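Local coordinates for protein Dhd127_b (Synthetic construct, PDB 6DLM) that pairs, as a de novo designed helical hairpin, with its partner chain Dhd127_a to form a coiled-coil heterodimer, at residues B[16-21]-B[58-63]; B[30-35]-B[48-53]. All blocks are in the same frame, centred on the assembly; numbering follows the deposited sequence.

Contact 1 (B[16-21]-B[58-63])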
# COMPACT_ATOMS: atom_id res chain seq x y z
N GLU B 16 -4.52 1.16 -11.58
CA GLU B 16 -5.05 -0.17 -11.29
C GLU B 16 -3.92 -1.20 -11.21
O GLU B 16 -3.94 -2.06 -10.35
CB GLU B 16 -6.08 -0.58 -12.33
CG GLU B 16 -7.20 0.42 -12.50
CD GLU B 16 -8.38 0.15 -11.61
OE1 GLU B 16 -9.50 0.53 -11.98
OE2 GLU B 16 -8.19 -0.46 -10.54
N HIS B 17 -2.95 -1.10 -12.10
CA HIS B 17 -1.81 -1.99 -12.04
C HIS B 17 -1.07 -1.78 -10.70
O HIS B 17 -0.70 -2.74 -10.05
CB HIS B 17 -0.86 -1.70 -13.19
CG HIS B 17 0.37 -2.55 -13.18
ND1 HIS B 17 0.40 -3.82 -13.72
CD2 HIS B 17 1.62 -2.31 -12.72
CE1 HIS B 17 1.61 -4.32 -13.58
NE2 HIS B 17 2.37 -3.43 -12.97
N LEU B 18 -0.91 -0.52 -10.31
CA LEU B 18 -0.27 -0.21 -9.04
C LEU B 18 -1.06 -0.78 -7.86
O LEU B 18 -0.48 -1.34 -6.95
CB LEU B 18 -0.08 1.30 -8.89
CG LEU B 18 0.58 1.81 -7.61
CD1 LEU B 18 1.92 1.16 -7.37
CD2 LEU B 18 0.74 3.31 -7.66
N LEU B 19 -2.39 -0.66 -7.90
CA LEU B 19 -3.22 -1.21 -6.84
C LEU B 19 -3.05 -2.74 -6.74
O LEU B 19 -3.03 -3.27 -5.65
CB LEU B 19 -4.69 -0.85 -7.05
CG LEU B 19 -5.06 0.61 -6.80
CD1 LEU B 19 -6.57 0.78 -6.90
CD2 LEU B 19 -4.56 1.09 -5.45
N ARG B 20 -2.92 -3.42 -7.87
CA ARG B 20 -2.71 -4.86 -7.82
C ARG B 20 -1.38 -5.19 -7.11
O ARG B 20 -1.35 -6.10 -6.30
CB ARG B 20 -2.76 -5.47 -9.22
CG ARG B 20 -4.18 -5.59 -9.74
CD ARG B 20 -4.27 -6.40 -11.02
NE ARG B 20 -3.72 -5.70 -12.16
CZ ARG B 20 -4.38 -4.81 -12.88
NH1 ARG B 20 -5.63 -4.50 -12.58
NH2 ARG B 20 -3.80 -4.21 -13.91
N LEU B 21 -0.32 -4.45 -7.40
CA LEU B 21 0.94 -4.65 -6.69
C LEU B 21 0.79 -4.33 -5.18
O LEU B 21 1.30 -5.05 -4.35
CB LEU B 21 2.05 -3.80 -7.30
CG LEU B 21 3.48 -4.13 -6.86
CD1 LEU B 21 3.83 -5.59 -7.10
CD2 LEU B 21 4.45 -3.24 -7.59
N ASP B 58 9.59 -1.21 -2.72
CA ASP B 58 10.47 -0.37 -3.51
C ASP B 58 9.87 -0.10 -4.90
O ASP B 58 9.88 1.02 -5.37
CB ASP B 58 11.82 -1.05 -3.67
CG ASP B 58 12.76 -0.24 -4.51
OD1 ASP B 58 13.67 0.38 -3.94
OD2 ASP B 58 12.58 -0.22 -5.74
N GLU B 59 9.37 -1.14 -5.55
CA GLU B 59 8.71 -1.01 -6.84
C GLU B 59 7.42 -0.17 -6.73
O GLU B 59 7.12 0.62 -7.60
CB GLU B 59 8.42 -2.38 -7.43
CG GLU B 59 7.73 -2.37 -8.78
CD GLU B 59 8.58 -1.73 -9.88
OE1 GLU B 59 8.04 -1.54 -10.98
OE2 GLU B 59 9.76 -1.43 -9.63
N ILE B 60 6.67 -0.35 -5.65
CA ILE B 60 5.46 0.44 -5.46
C ILE B 60 5.81 1.93 -5.36
O ILE B 60 5.15 2.74 -5.96
CB ILE B 60 4.70 0.02 -4.19
CG1 ILE B 60 3.98 -1.30 -4.42
CG2 ILE B 60 3.72 1.10 -3.79
CD1 ILE B 60 3.63 -2.03 -3.15
N ARG B 61 6.85 2.26 -4.61
CA ARG B 61 7.25 3.65 -4.50
C ARG B 61 7.68 4.20 -5.86
O ARG B 61 7.28 5.29 -6.24
CB ARG B 61 8.36 3.80 -3.46
CG ARG B 61 9.26 5.01 -3.64
CD ARG B 61 8.57 6.32 -3.31
NE ARG B 61 8.18 6.44 -1.91
CZ ARG B 61 7.57 7.50 -1.41
NH1 ARG B 61 7.27 8.52 -2.18
NH2 ARG B 61 7.23 7.53 -0.13
N ARG B 62 8.47 3.46 -6.62
CA ARG B 62 8.87 3.95 -7.93
C ARG B 62 7.66 4.17 -8.85
O ARG B 62 7.57 5.21 -9.49
CB ARG B 62 9.85 2.99 -8.61
CG ARG B 62 10.27 3.44 -9.99
CD ARG B 62 11.13 2.40 -10.69
NE ARG B 62 10.33 1.30 -11.20
CZ ARG B 62 9.63 1.37 -12.32
NH1 ARG B 62 9.62 2.48 -13.02
NH2 ARG B 62 8.92 0.33 -12.72
N GLN B 63 6.75 3.21 -8.92
CA GLN B 63 5.56 3.38 -9.77
C GLN B 63 4.66 4.53 -9.32
O GLN B 63 4.20 5.30 -10.14
CB GLN B 63 4.74 2.10 -9.82
CG GLN B 63 5.41 1.00 -10.60
CD GLN B 63 4.53 -0.22 -10.81
OE1 GLN B 63 3.31 -0.13 -10.74
NE2 GLN B 63 5.16 -1.35 -11.06
O HOH W 1 4.34 -4.23 -11.36
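His-17 meets Gln-63 at the margin of the helix pair, where the exposed imidazole of His-17 edges up to the buried amide of Gln-63. His-17 CD2, at the ring edge, lies 3.4 Å from Gln-63 OE1, near the ring plane, with ring and amide planes only 21° apart. Gln-63 sets CG beside its backbone N (chi1 -70°) and runs on extended, which carries the amide across to the histidine. No direct hydrogen bond joins them; one water does, 2.7 Å from His-17 NE2 and accepting from Gln-63 NE2. The other N-H of Gln-63 NE2 runs almost straight to Glu-59 OE1, 2.9 Å away, and Arg-62 holds the same carboxylate side-on through NE and NH2. Glu-59 thus helps fix the rotation of the amide.

Leucine suits buried position 18: Leu-18 CD1 packs 3.9 Å from Gln-63 CB and also touches Ile-60 CG2. Farther on, Leu-21 CD2 touches both Glu-59 CG, at 3.6 Å, and Ile-60 CG1, at 3.7 Å; the methylenes of Glu-59 offer an apolar surface while its carboxylate turns to Gln-63 and Arg-62.

The segment axes run antiparallel, 10.2 Å apart at 161°, as in a coiled-coil hairpin. Ile-60 also reaches Ile-22 and Leu-25 of helix 7-37, and Val-19 of the Dhd127_a chain packs on it, so the intrachain layer continues into the heterodimer interface.

Contact 2 (B[30-35]-B[48-53])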
# COMPACT_ATOMS: atom_id res chain seq x y z
N LYS B 30 -0.29 -9.62 5.32
CA LYS B 30 -1.29 -10.36 6.06
C LYS B 30 -0.78 -11.77 6.43
O LYS B 30 -1.01 -12.23 7.53
CB LYS B 30 -2.59 -10.44 5.27
CG LYS B 30 -3.74 -11.03 6.07
CD LYS B 30 -3.95 -10.30 7.39
CE LYS B 30 -4.44 -8.88 7.16
NZ LYS B 30 -5.00 -8.24 8.39
N GLU B 31 -0.12 -12.46 5.51
CA GLU B 31 0.41 -13.77 5.87
C GLU B 31 1.42 -13.62 7.02
O GLU B 31 1.37 -14.37 7.98
CB GLU B 31 1.09 -14.46 4.68
CG GLU B 31 1.74 -15.79 5.05
CD GLU B 31 2.52 -16.44 3.90
OE1 GLU B 31 2.34 -16.02 2.76
OE2 GLU B 31 3.28 -17.38 4.15
N LEU B 32 2.26 -12.60 6.93
CA LEU B 32 3.25 -12.37 7.97
C LEU B 32 2.57 -12.12 9.32
O LEU B 32 2.94 -12.71 10.31
CB LEU B 32 4.10 -11.16 7.57
CG LEU B 32 5.13 -10.61 8.53
CD1 LEU B 32 6.12 -11.67 8.93
CD2 LEU B 32 5.86 -9.42 7.92
N LEU B 33 1.56 -11.27 9.34
CA LEU B 33 0.83 -11.00 10.58
C LEU B 33 0.10 -12.24 11.13
O LEU B 33 0.12 -12.49 12.32
CB LEU B 33 -0.16 -9.87 10.36
CG LEU B 33 -1.09 -9.58 11.53
CD1 LEU B 33 -0.31 -9.22 12.79
CD2 LEU B 33 -2.04 -8.47 11.15
N GLU B 34 -0.55 -12.99 10.26
CA GLU B 34 -1.24 -14.21 10.71
C GLU B 34 -0.25 -15.24 11.29
O GLU B 34 -0.54 -15.88 12.28
CB GLU B 34 -2.09 -14.79 9.58
CG GLU B 34 -3.29 -13.90 9.29
CD GLU B 34 -4.36 -14.56 8.45
OE1 GLU B 34 -4.03 -15.33 7.54
OE2 GLU B 34 -5.54 -14.28 8.69
N ILE B 35 0.90 -15.39 10.66
CA ILE B 35 1.92 -16.28 11.19
C ILE B 35 2.45 -15.80 12.55
O ILE B 35 2.59 -16.58 13.47
CB ILE B 35 3.10 -16.39 10.22
CG1 ILE B 35 2.65 -17.11 8.95
CG2 ILE B 35 4.26 -17.12 10.86
CD1 ILE B 35 3.72 -17.14 7.87
N GLU B 48 11.57 -14.28 5.09
CA GLU B 48 11.42 -14.23 3.64
C GLU B 48 10.28 -13.27 3.23
O GLU B 48 10.42 -12.55 2.25
CB GLU B 48 11.20 -15.62 3.05
CG GLU B 48 10.83 -15.63 1.58
CD GLU B 48 11.90 -15.07 0.66
OE1 GLU B 48 11.62 -14.89 -0.53
OE2 GLU B 48 13.02 -14.82 1.14
N LEU B 49 9.18 -13.27 3.96
CA LEU B 49 8.07 -12.34 3.68
C LEU B 49 8.52 -10.88 3.85
O LEU B 49 8.11 -10.03 3.09
CB LEU B 49 6.86 -12.63 4.57
CG LEU B 49 6.19 -13.97 4.31
CD1 LEU B 49 5.22 -14.31 5.42
CD2 LEU B 49 5.51 -13.97 2.95
N VAL B 50 9.33 -10.63 4.86
CA VAL B 50 9.86 -9.29 5.04
C VAL B 50 10.75 -8.91 3.85
O VAL B 50 10.60 -7.83 3.32
CB VAL B 50 10.69 -9.19 6.33
CG1 VAL B 50 11.51 -7.91 6.33
CG2 VAL B 50 9.80 -9.27 7.55
N ARG B 51 11.62 -9.81 3.42
CA ARG B 51 12.49 -9.52 2.29
C ARG B 51 11.67 -9.23 1.03
O ARG B 51 11.93 -8.26 0.33
CB ARG B 51 13.42 -10.70 2.03
CG ARG B 51 14.53 -10.42 1.03
CD ARG B 51 15.19 -11.70 0.55
NE ARG B 51 14.28 -12.48 -0.29
CZ ARG B 51 13.96 -12.15 -1.53
NH1 ARG B 51 14.48 -11.08 -2.09
NH2 ARG B 51 13.12 -12.90 -2.22
N ARG B 52 10.69 -10.06 0.74
CA ARG B 52 9.83 -9.81 -0.41
C ARG B 52 9.04 -8.50 -0.24
O ARG B 52 8.90 -7.75 -1.19
CB ARG B 52 8.84 -10.96 -0.61
CG ARG B 52 9.49 -12.31 -0.80
CD ARG B 52 8.44 -13.38 -1.09
NE ARG B 52 9.04 -14.70 -1.22
CZ ARG B 52 8.37 -15.82 -1.45
NH1 ARG B 52 7.06 -15.78 -1.59
NH2 ARG B 52 9.01 -16.96 -1.55
N SER B 53 8.58 -8.21 0.96
CA SER B 53 7.85 -6.98 1.17
C SER B 53 8.72 -5.76 0.83
O SER B 53 8.25 -4.84 0.19
CB SER B 53 7.36 -6.87 2.61
OG SER B 53 6.37 -7.84 2.87
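Leu-49 reaches helix 30-35 because its CG stands anti to its own carbonyl carbon (chi1 -66°), while Glu-31 comes to meet it with CG anti to the backbone N (chi1 176°) and the rest of its chain extended. The two side chains cross at about a right angle. Leu-49 CD1 lies 3.8 Å from Glu-31 CD, and Leu-49 CD2 is 3.8 Å from Glu-31 OE1, so the branched end of the leucine packs against both the methylene stem and the carboxylate.

Leu-49 CD1 also sits 3.7 Å from Leu-32 N and 4.0 Å from Ile-35 CD1, beside the backbone of the opposing helix. Leucine suits this place because its branched end can touch Glu-31, Leu-32 and Ile-35 together. Leu-32 CD2 meets Val-50 CG2 at 4.0 Å; the compact valine keeps its bulk near its own helix, and Ser-29 and Glu-30 of the Dhd127_a chain pack on Leu-32 and Val-50 respectively. This is antiparallel helix packing near the turn of a coiled-coil hairpin, the axes 10.0 Å apart at 156°.

The carboxylate of Glu-31 finds its salt-bridge partner in Arg-45 of helix 44-75. Cutting Glu-31 back to an alanine would probably leave Arg-45 without that mate and uncover one flank of the Leu-49 methyls, most of all CD2.

Ser-53 is buried, yet its OG donates to Leu-49 O at 2.8 Å and also hydrogen-bonds Gln-29. Arg-51 NE and NH2 grip both oxygens of Glu-48 side-on, and Arg-52 NE approaches OE1 from the anti side. The chemistry implies an apolar core joining the helices, flanked by the cross-helix links Glu-31 to Arg-45 and Ser-53 to Gln-29; the Glu-48, Arg-51, Arg-52 network lies within helix 44-75 and probably steadies that helix.

In the fold
From the N terminus, helix 7-37 first presents residues 16-21, then, about four turns later, residues 30-35. The connection between the helices reverses the chain, and helix 44-75 returns past 48-53 before it reaches 58-63. Contact 2 therefore closes the shorter loop, with 12 residues between its segments, and lies wholly within the 36-residue span bridged by contact 1; the two do not cross. Their centres are 18 Å apart along the hairpin, contact 2 near the turn and contact 1 close to the middle of the chain. Together they tie the same two antiparallel helices at successive levels, and both adjoin the Dhd127_a chain.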